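PDB 2QML: BH2621 protein from Bacillus halodurans, which probably acts as a GNAT-family N-acyltransferase in siderophore biosynthesis, transferring fatty acyl groups from a carrier protein to a lysine epsilon-amino group. Local coordinates for residues K20-R25 / L127-Q132; S83-Y88 / G121-L126; D93-Y98 / V144-R149. All blocks are in the same frame, centred on the assembly; numbering follows the deposited sequence. Where two conformers were deposited one is given.

Contact 1: residues K20-R25 / L127-Q132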
loop_
_atom_site.group_PDB
_atom_site.type_symbol
_atom_site.label_atom_id
_atom_site.label_comp_id
_atom_site.label_asym_id
_atom_site.label_seq_id
_atom_site.Cartn_x
_atom_site.Cartn_y
_atom_site.Cartn_z
ATOM N N LYS A 20 18.053 -0.709 7.377
ATOM C CA LYS A 20 17.058 -0.099 8.219
ATOM C C LYS A 20 16.131 -1.142 8.818
ATOM O O LYS A 20 15.943 -2.230 8.265
ATOM C CB LYS A 20 16.152 0.816 7.412
ATOM C CG LYS A 20 16.780 1.915 6.624
ATOM C CD LYS A 20 17.387 2.949 7.488
ATOM C CE LYS A 20 17.983 4.002 6.588
ATOM N NZ LYS A 20 18.704 4.938 7.434
ATOM N N LYS A 21 15.544 -0.780 9.958
ATOM C CA LYS A 21 14.479 -1.528 10.608
ATOM C C LYS A 21 13.173 -1.018 10.016
ATOM O O LYS A 21 12.934 0.191 10.033
ATOM C CB LYS A 21 14.550 -1.268 12.118
ATOM C CG LYS A 21 13.391 -1.631 12.956
ATOM C CD LYS A 21 13.566 -1.044 14.406
ATOM C CE LYS A 21 14.997 -1.210 14.925
ATOM N NZ LYS A 21 15.104 -0.898 16.420
ATOM N N LEU A 22 12.369 -1.926 9.478
ATOM C CA LEU A 22 11.060 -1.603 8.935
ATOM C C LEU A 22 10.027 -2.154 9.892
ATOM O O LEU A 22 10.051 -3.325 10.255
ATOM C CB LEU A 22 10.843 -2.250 7.582
ATOM C CG LEU A 22 11.966 -2.102 6.547
ATOM C CD1 LEU A 22 11.493 -2.716 5.231
ATOM C CD2 LEU A 22 12.397 -0.667 6.411
ATOM N N SER A 23 9.118 -1.308 10.313
ATOM C CA SER A 23 8.057 -1.819 11.180
ATOM C C SER A 23 6.696 -1.241 10.805
ATOM O O SER A 23 6.532 -0.071 10.444
ATOM C CB SER A 23 8.343 -1.599 12.629
ATOM O OG SER A 23 8.613 -0.289 12.932
ATOM N N PHE A 24 5.740 -2.144 10.857
ATOM C CA PHE A 24 4.350 -1.868 10.470
ATOM C C PHE A 24 3.410 -2.196 11.610
ATOM O O PHE A 24 3.451 -3.305 12.168
ATOM C CB PHE A 24 3.970 -2.718 9.276
ATOM C CG PHE A 24 4.572 -2.286 7.973
ATOM C CD1 PHE A 24 5.901 -2.567 7.695
ATOM C CD2 PHE A 24 3.807 -1.698 6.997
ATOM C CE1 PHE A 24 6.474 -2.219 6.454
ATOM C CE2 PHE A 24 4.376 -1.322 5.752
ATOM C CZ PHE A 24 5.695 -1.569 5.505
ATOM N N ARG A 25 2.553 -1.256 11.963
ATOM C CA ARG A 25 1.612 -1.423 13.041
ATOM C C ARG A 25 0.243 -0.999 12.590
ATOM O O ARG A 25 0.103 -0.225 11.662
ATOM C CB ARG A 25 2.023 -0.594 14.264
ATOM C CG ARG A 25 2.081 0.922 14.079
ATOM C CD ARG A 25 2.174 1.663 15.371
ATOM N NE ARG A 25 2.255 3.112 15.203
ATOM C CZ ARG A 25 1.200 3.896 15.026
ATOM N NH1 ARG A 25 0.012 3.373 14.903
ATOM N NH2 ARG A 25 1.347 5.204 14.899
ATOM N N LEU A 127 7.381 -1.545 0.506
ATOM C CA LEU A 127 6.396 -2.254 -0.286
ATOM C C LEU A 127 6.717 -3.751 -0.374
ATOM O O LEU A 127 5.795 -4.570 -0.231
ATOM C CB LEU A 127 6.282 -1.613 -1.672
ATOM C CG LEU A 127 5.299 -2.305 -2.596
ATOM C CD1 LEU A 127 3.835 -2.269 -2.113
ATOM C CD2 LEU A 127 5.435 -1.698 -4.085
ATOM N N LEU A 128 7.976 -4.116 -0.581
ATOM C CA LEU A 128 8.348 -5.518 -0.661
ATOM C C LEU A 128 8.029 -6.207 0.645
ATOM O O LEU A 128 7.524 -7.332 0.633
ATOM C CB LEU A 128 9.815 -5.645 -1.029
ATOM C CG LEU A 128 10.197 -5.250 -2.457
ATOM C CD1 LEU A 128 11.696 -5.252 -2.573
ATOM C CD2 LEU A 128 9.621 -6.144 -3.495
ATOM N N ALA A 129 8.287 -5.543 1.777
ATOM C CA ALA A 129 7.996 -6.156 3.093
ATOM C C ALA A 129 6.507 -6.441 3.327
ATOM O O ALA A 129 6.109 -7.549 3.740
ATOM C CB ALA A 129 8.581 -5.284 4.258
ATOM N N ILE A 130 5.666 -5.450 3.087
ATOM C CA ILE A 130 4.234 -5.621 3.307
ATOM C C ILE A 130 3.654 -6.608 2.294
ATOM O O ILE A 130 2.771 -7.386 2.670
ATOM C CB ILE A 130 3.505 -4.279 3.356
ATOM C CG1 ILE A 130 2.097 -4.479 3.950
ATOM C CG2 ILE A 130 3.486 -3.574 1.964
ATOM C CD1 ILE A 130 1.281 -3.210 4.259
HETATM N N MSE A 131 4.118 -6.586 1.041
HETATM C CA MSE A 131 3.657 -7.578 0.057
HETATM C C MSE A 131 3.981 -8.994 0.520
HETATM O O MSE A 131 3.140 -9.885 0.439
HETATM C CB MSE A 131 4.270 -7.343 -1.310
HETATM C CG MSE A 131 3.713 -6.120 -1.996
HETATM SE SE MSE A 131 4.604 -5.826 -3.701
HETATM C CE MSE A 131 3.836 -7.396 -4.614
ATOM N N GLN A 132 5.201 -9.195 0.995
ATOM C CA GLN A 132 5.612 -10.489 1.484
ATOM C C GLN A 132 4.673 -10.967 2.602
ATOM O O GLN A 132 4.215 -12.112 2.586
ATOM C CB GLN A 132 7.087 -10.439 1.944
ATOM C CG GLN A 132 7.669 -11.784 2.325
ATOM C CD GLN A 132 7.668 -12.765 1.169
ATOM O OE1 GLN A 132 6.615 -13.258 0.706
ATOM N NE2 GLN A 132 8.864 -13.047 0.671
#
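The helical bond from Met-131 N (a selenomethionine) to Leu-127 O, 2.9 Å long, spans the turn that presents Ala-129 and Ile-130 to Leu-22 and Phe-24 of strand 20-25. This is the helix-on-sheet layer of the GNAT fold: helix 123-135 lies across one face of the mixed sheet, here over its second strand, the two short axes 9.7 Å apart at an angle of 48°. The alternation of the strand sends Leu-22 and Phe-24 toward the helix, and everything that meets between them is apolar and buried. Ala-129, with its single methyl, is shared by two neighbours: Leu-22 reaches Ala-129 CB with CD1 at 4.0 Å, while the CE1 corner of Phe-24 approaches the same methyl less closely. Ile-130 sits nearer the CE2 corner, the Phe-24 and Ile-130 side chains crossing at about a right angle. The ring also stacks with Phe-11 of the edge strand 11-15 and meets Trp-85 with planes inclined at about 60°, so aromatic neighbours as well as the helix surround it. Phe-11 touches Ala-129 too, drawing the first strand into the same cluster. The helix backbone places Ile-130 CB 3.9 Å from Phe-24 CE2; with CG1 anti to the backbone N (chi1 -165°) and the chain straight at chi2, Ile-130 CD1 comes equally close to Phe-24 CE2.

Contact 2: residues S83-Y88 / G121-L126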
loop_
_atom_site.group_PDB
_atom_site.type_symbol
_atom_site.label_atom_id
_atom_site.label_comp_id
_atom_site.label_asym_id
_atom_site.label_seq_id
_atom_site.Cartn_x
_atom_site.Cartn_y
_atom_site.Cartn_z
ATOM N N SER A 83 4.664 6.357 6.490
ATOM C CA SER A 83 3.860 5.781 5.428
ATOM C C SER A 83 2.545 5.211 5.963
ATOM O O SER A 83 2.431 4.778 7.120
ATOM C CB SER A 83 4.679 4.741 4.657
ATOM O OG SER A 83 5.081 3.688 5.495
ATOM N N TYR A 84 1.547 5.235 5.111
ATOM C CA TYR A 84 0.200 4.786 5.428
ATOM C C TYR A 84 -0.181 3.755 4.361
ATOM O O TYR A 84 0.087 3.959 3.172
ATOM C CB TYR A 84 -0.772 5.976 5.545
ATOM C CG TYR A 84 -2.249 5.632 5.593
ATOM C CD1 TYR A 84 -2.885 5.260 6.790
ATOM C CD2 TYR A 84 -3.026 5.686 4.448
ATOM C CE1 TYR A 84 -4.240 4.970 6.835
ATOM C CE2 TYR A 84 -4.363 5.416 4.501
ATOM C CZ TYR A 84 -4.953 5.027 5.694
ATOM O OH TYR A 84 -6.289 4.747 5.730
ATOM N N TRP A 85 -0.869 2.723 4.820
ATOM C CA TRP A 85 -1.183 1.565 4.024
ATOM C C TRP A 85 -2.596 1.081 4.300
ATOM O O TRP A 85 -3.054 1.034 5.456
ATOM C CB TRP A 85 -0.181 0.407 4.319
ATOM C CG TRP A 85 1.241 0.825 4.262
ATOM C CD1 TRP A 85 1.920 1.582 5.199
ATOM C CD2 TRP A 85 2.143 0.614 3.186
ATOM N NE1 TRP A 85 3.146 1.799 4.789
ATOM C CE2 TRP A 85 3.353 1.264 3.550
ATOM C CE3 TRP A 85 2.070 -0.051 1.959
ATOM C CZ2 TRP A 85 4.485 1.256 2.734
ATOM C CZ3 TRP A 85 3.198 -0.091 1.169
ATOM C CH2 TRP A 85 4.381 0.567 1.555
ATOM N N GLU A 86 -3.318 0.751 3.235
ATOM C CA GLU A 86 -4.598 0.072 3.346
ATOM C C GLU A 86 -4.412 -1.257 2.599
ATOM O O GLU A 86 -4.239 -1.310 1.410
ATOM C CB GLU A 86 -5.741 0.906 2.791
ATOM C CG GLU A 86 -5.961 2.184 3.534
ATOM C CD GLU A 86 -7.001 3.101 2.899
ATOM O OE1 GLU A 86 -7.512 2.787 1.788
ATOM O OE2 GLU A 86 -7.303 4.160 3.522
ATOM N N SER A 87 -4.473 -2.327 3.343
ATOM C CA SER A 87 -4.441 -3.715 2.852
ATOM C C SER A 87 -5.888 -4.261 2.827
ATOM O O SER A 87 -6.594 -4.245 3.842
ATOM C CB SER A 87 -3.540 -4.536 3.749
ATOM O OG SER A 87 -3.597 -5.886 3.418
ATOM N N TYR A 88 -6.359 -4.791 1.688
ATOM C CA TYR A 88 -7.750 -5.208 1.589
ATOM C C TYR A 88 -7.967 -6.470 0.762
ATOM O O TYR A 88 -7.083 -6.890 0.031
ATOM C CB TYR A 88 -8.596 -4.039 1.036
ATOM C CG TYR A 88 -8.225 -3.615 -0.384
ATOM C CD1 TYR A 88 -8.853 -4.195 -1.462
ATOM C CD2 TYR A 88 -7.278 -2.605 -0.633
ATOM C CE1 TYR A 88 -8.507 -3.832 -2.773
ATOM C CE2 TYR A 88 -6.945 -2.247 -1.958
ATOM C CZ TYR A 88 -7.587 -2.856 -2.987
ATOM O OH TYR A 88 -7.300 -2.527 -4.317
ATOM N N GLY A 121 14.377 6.132 -2.457
ATOM C CA GLY A 121 14.174 4.727 -2.793
ATOM C C GLY A 121 13.579 3.889 -1.672
ATOM O O GLY A 121 13.582 2.681 -1.769
ATOM N N LEU A 122 13.080 4.534 -0.614
ATOM C CA LEU A 122 12.545 3.825 0.555
ATOM C C LEU A 122 11.228 3.145 0.282
ATOM O O LEU A 122 10.882 2.210 1.011
ATOM C CB LEU A 122 12.469 4.763 1.782
ATOM C CG LEU A 122 13.838 5.239 2.287
ATOM C CD1 LEU A 122 13.649 6.471 3.182
ATOM C CD2 LEU A 122 14.603 4.102 2.984
ATOM N N ILE A 123 10.469 3.555 -0.735
ATOM C CA ILE A 123 9.248 2.804 -1.037
ATOM C C ILE A 123 9.507 1.333 -1.358
ATOM O O ILE A 123 8.668 0.493 -1.026
ATOM C CB ILE A 123 8.478 3.477 -2.221
ATOM C CG1 ILE A 123 7.081 2.890 -2.423
ATOM C CG2 ILE A 123 9.287 3.341 -3.522
ATOM C CD1 ILE A 123 6.208 2.886 -1.212
ATOM N N TYR A 124 10.624 0.994 -1.994
ATOM C CA TYR A 124 10.877 -0.410 -2.371
ATOM C C TYR A 124 10.972 -1.377 -1.213
ATOM O O TYR A 124 10.195 -2.334 -1.165
ATOM C CB TYR A 124 12.137 -0.502 -3.232
ATOM C CG TYR A 124 11.945 0.079 -4.575
ATOM C CD1 TYR A 124 11.235 -0.618 -5.540
ATOM C CD2 TYR A 124 12.452 1.334 -4.887
ATOM C CE1 TYR A 124 11.033 -0.083 -6.780
ATOM C CE2 TYR A 124 12.265 1.871 -6.151
ATOM C CZ TYR A 124 11.547 1.143 -7.080
ATOM O OH TYR A 124 11.352 1.666 -8.348
ATOM N N PRO A 125 11.878 -1.153 -0.250
ATOM C CA PRO A 125 11.920 -2.118 0.870
ATOM C C PRO A 125 10.601 -2.196 1.664
ATOM O O PRO A 125 10.223 -3.270 2.157
ATOM C CB PRO A 125 13.091 -1.603 1.739
ATOM C CG PRO A 125 13.269 -0.165 1.362
ATOM C CD PRO A 125 12.942 -0.141 -0.117
ATOM N N LEU A 126 9.910 -1.071 1.799
ATOM C CA LEU A 126 8.638 -1.049 2.518
ATOM C C LEU A 126 7.563 -1.839 1.788
ATOM O O LEU A 126 6.893 -2.687 2.378
ATOM C CB LEU A 126 8.161 0.363 2.720
ATOM C CG LEU A 126 8.907 1.189 3.754
ATOM C CD1 LEU A 126 8.630 2.703 3.547
ATOM C CD2 LEU A 126 8.585 0.701 5.194
#
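Trp-85 brings CZ2 and CH2 of its indole to Leu-126, and this is the tightly packed part of a contact between strand 80-89 and the start of helix 123-135. In GNAT proteins the turn entering this helix commonly binds the pyrophosphate of the acyl donor coenzyme A; Gly-121, with its positive phi of 71°, sits in the corresponding turn, although no cofactor is bound here to confirm that role. The Trp-85 and Leu-126 side chains cross at about a right angle, with Trp-85 CZ2 3.8 Å from Leu-126 CB. Trp-85 CH2 lies only slightly farther away, near both Leu-126 CB and its carbonyl carbon, so the indole touches the helix backbone as well as the side chain. Leu-110 of strand 106-112 touches the indole as well. Packing is looser around this core. Ile-123, partly exposed, adds only its terminal CD1, 4.0 Å from Trp-85 CH2, and otherwise rests on Leu-110 and on Val-157 of helix 152-160. At the other end Ser-83 OG only grazes Leu-126 CD1, at 4.2 Å. That hydroxyl has a weak bond to Gly-75 O, and its firmer bond fixes the rotation of the indole: Trp-85 NE1 donates to Ser-83 OG over 2.8 Å, nearly in the ring plane, with an N-H...O angle of 151°.

Contact 3: residues D93-Y98 / V144-R149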
loop_
_atom_site.group_PDB
_atom_site.type_symbol
_atom_site.label_atom_id
_atom_site.label_comp_id
_atom_site.label_asym_id
_atom_site.label_seq_id
_atom_site.Cartn_x
_atom_site.Cartn_y
_atom_site.Cartn_z
ATOM N N ASP A 93 -14.187 -5.250 -2.222
ATOM C CA ASP A 93 -13.748 -3.972 -2.648
ATOM C C ASP A 93 -14.349 -3.609 -4.011
ATOM O O ASP A 93 -14.719 -4.504 -4.781
ATOM C CB ASP A 93 -12.234 -3.994 -2.788
ATOM C CG ASP A 93 -11.658 -2.615 -2.888
ATOM O OD1 ASP A 93 -11.536 -1.989 -1.801
ATOM O OD2 ASP A 93 -11.319 -2.170 -4.016
ATOM N N ILE A 94 -14.416 -2.312 -4.292
ATOM C CA ILE A 94 -14.898 -1.808 -5.583
ATOM C C ILE A 94 -14.121 -2.408 -6.762
ATOM O O ILE A 94 -14.694 -2.663 -7.828
ATOM C CB ILE A 94 -14.904 -0.246 -5.618
ATOM C CG1 ILE A 94 -15.632 0.251 -6.866
ATOM C CG2 ILE A 94 -13.484 0.368 -5.517
ATOM C CD1 ILE A 94 -15.729 1.736 -6.902
ATOM N N ILE A 95 -12.844 -2.721 -6.567
ATOM C CA ILE A 95 -12.033 -3.185 -7.722
ATOM C C ILE A 95 -12.482 -4.579 -8.225
ATOM O O ILE A 95 -12.226 -4.907 -9.378
ATOM C CB ILE A 95 -10.520 -3.163 -7.416
ATOM C CG1 ILE A 95 -9.657 -3.141 -8.692
ATOM C CG2 ILE A 95 -10.119 -4.363 -6.488
ATOM C CD1 ILE A 95 -9.926 -2.031 -9.671
ATOM N N ALA A 96 -13.193 -5.367 -7.396
ATOM C CA ALA A 96 -13.740 -6.670 -7.781
ATOM C C ALA A 96 -14.633 -6.576 -9.022
ATOM O O ALA A 96 -14.797 -7.530 -9.732
ATOM C CB ALA A 96 -14.536 -7.317 -6.625
ATOM N N ASN A 97 -15.268 -5.445 -9.226
ATOM C CA ASN A 97 -16.139 -5.242 -10.386
ATOM C C ASN A 97 -15.429 -5.109 -11.727
ATOM O O ASN A 97 -16.079 -5.129 -12.754
ATOM C CB ASN A 97 -16.949 -3.972 -10.176
ATOM C CG ASN A 97 -17.817 -4.040 -8.960
ATOM O OD1 ASN A 97 -18.644 -4.923 -8.831
ATOM N ND2 ASN A 97 -17.589 -3.144 -8.030
ATOM N N TYR A 98 -14.115 -4.971 -11.726
ATOM C CA TYR A 98 -13.363 -4.662 -12.943
ATOM C C TYR A 98 -12.553 -5.784 -13.565
ATOM O O TYR A 98 -12.001 -5.593 -14.647
ATOM C CB TYR A 98 -12.441 -3.474 -12.628
ATOM C CG TYR A 98 -13.200 -2.210 -12.347
ATOM C CD1 TYR A 98 -13.727 -1.959 -11.097
ATOM C CD2 TYR A 98 -13.427 -1.272 -13.340
ATOM C CE1 TYR A 98 -14.448 -0.825 -10.834
ATOM C CE2 TYR A 98 -14.135 -0.128 -13.081
ATOM C CZ TYR A 98 -14.652 0.085 -11.830
ATOM O OH TYR A 98 -15.336 1.221 -11.540
ATOM N N VAL A 144 -3.300 -7.060 -6.211
ATOM C CA VAL A 144 -3.579 -6.042 -7.199
ATOM C C VAL A 144 -3.378 -4.642 -6.623
ATOM O O VAL A 144 -3.399 -4.394 -5.410
ATOM C CB VAL A 144 -5.008 -6.166 -7.797
ATOM C CG1 VAL A 144 -5.254 -7.577 -8.353
ATOM C CG2 VAL A 144 -6.098 -5.715 -6.776
ATOM N N ALA A 145 -3.159 -3.721 -7.543
ATOM C CA ALA A 145 -2.999 -2.293 -7.261
ATOM C C ALA A 145 -3.671 -1.554 -8.438
ATOM O O ALA A 145 -3.747 -2.083 -9.575
ATOM C CB ALA A 145 -1.572 -1.935 -7.157
ATOM N N GLU A 146 -4.213 -0.369 -8.135
ATOM C CA GLU A 146 -4.854 0.488 -9.144
ATOM C C GLU A 146 -4.420 1.947 -8.967
ATOM O O GLU A 146 -5.277 2.807 -8.781
ATOM C CB GLU A 146 -6.394 0.280 -9.147
ATOM C CG GLU A 146 -7.067 0.086 -7.771
ATOM C CD GLU A 146 -6.688 1.187 -6.787
ATOM O OE1 GLU A 146 -5.552 1.090 -6.262
ATOM O OE2 GLU A 146 -7.478 2.158 -6.550
ATOM N N PRO A 147 -3.099 2.216 -9.121
ATOM C CA PRO A 147 -2.622 3.571 -9.046
ATOM C C PRO A 147 -3.345 4.455 -10.073
ATOM O O PRO A 147 -3.695 3.954 -11.157
ATOM C CB PRO A 147 -1.140 3.444 -9.445
ATOM C CG PRO A 147 -1.044 2.115 -10.241
ATOM C CD PRO A 147 -2.033 1.253 -9.511
ATOM N N ASP A 148 -3.565 5.724 -9.751
ATOM C CA ASP A 148 -4.001 6.687 -10.729
ATOM C C ASP A 148 -3.125 6.542 -11.975
ATOM O O ASP A 148 -1.878 6.469 -11.863
ATOM C CB ASP A 148 -3.900 8.088 -10.146
ATOM C CG ASP A 148 -4.526 9.124 -11.014
ATOM O OD1 ASP A 148 -4.025 9.409 -12.130
ATOM O OD2 ASP A 148 -5.501 9.710 -10.567
ATOM N N ARG A 149 -3.724 6.538 -13.169
ATOM C CA ARG A 149 -2.929 6.329 -14.386
ATOM C C ARG A 149 -1.849 7.386 -14.637
ATOM O O ARG A 149 -0.884 7.167 -15.409
ATOM C CB ARG A 149 -3.856 6.206 -15.596
ATOM C CG ARG A 149 -4.588 7.469 -15.935
ATOM C CD ARG A 149 -5.290 7.298 -17.265
ATOM N NE ARG A 149 -5.959 8.528 -17.616
ATOM C CZ ARG A 149 -6.387 8.808 -18.855
ATOM N NH1 ARG A 149 -6.189 7.958 -19.835
ATOM N NH2 ARG A 149 -6.959 9.958 -19.104
#
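Ile-95 points from a 3-10 turn toward the end of strand 142-145 and meets two residues there with two different branches. Its CG1 branch stands anti to the backbone N (chi1 -159°) and then turns at chi2, which carries CD1 to 4.0 Å from Glu-146 CG. The shorter branch faces Val-144, with Ile-95 CG2 4.3 Å from Val-144 CG2, a looser methyl-to-methyl approach. Val-144 and Glu-146 lie on the same side of their segment, while Ala-145 between them points away, so the isoleucine meets alternate residues of an extended chain. The side chains of Ile-95 and Glu-146 cross obliquely. Glu-146 is folded rather than extended, being bent at chi2 (52°), so that it offers a methylene to Ile-95 while its carboxylate turns to other partners: OE2 forms a salt bridge with Lys-174, and OE1 is hydrogen-bonded to a glycerol, probably from the crystallisation liquor. Leu-178 and Tyr-88 also touch Ile-95. An Asx turn opens the 3-10 segment: Ile-95 N donates to Asp-93 OD2 over 3.0 Å, almost straight, reaching the anti side of the carboxylate from 29° out of its plane. The other oxygen, Asp-93 OD1, is hydrogen-bonded to His-69 NE2. The contact thus joins the loop between strands 80-89 and 106-112 to the end of strand 142-145, one of the two parallel strands between which GNAT sheets characteristically splay. Asp-93 OD2 and Glu-146 OE2 remain 6.3 Å apart. Across the contact the chemistry is purely aliphatic, implying that Glu-146 serves two environments, its stem packing against Ile-95 and its carboxylate paired with Lys-174, where the glycerol may mark a pocket.

How the contacts relate
All three contacts reach the same mixed sheet. Contacts 1 and 2 are neighbours, their centres about 7 Å apart, and share helix 123-135: its first turn meets strand 80-89 and the next turns mainly strand 20-26, with Ile-130 also reaching Trp-85, making one continuous hydrophobic layer. Contact 3 is centred about 22 Å from contact 1 and 17 Å from contact 2, and Tyr-88, on the strand of contact 2, touches its Asp-93 and Ile-95. Along the chain, contact 2 falls within the span of contact 1, whereas contact 3 alternates with both. Helix 123-135 leads on to strand 142-145, which places the contacts on both halves of the GNAT sheet.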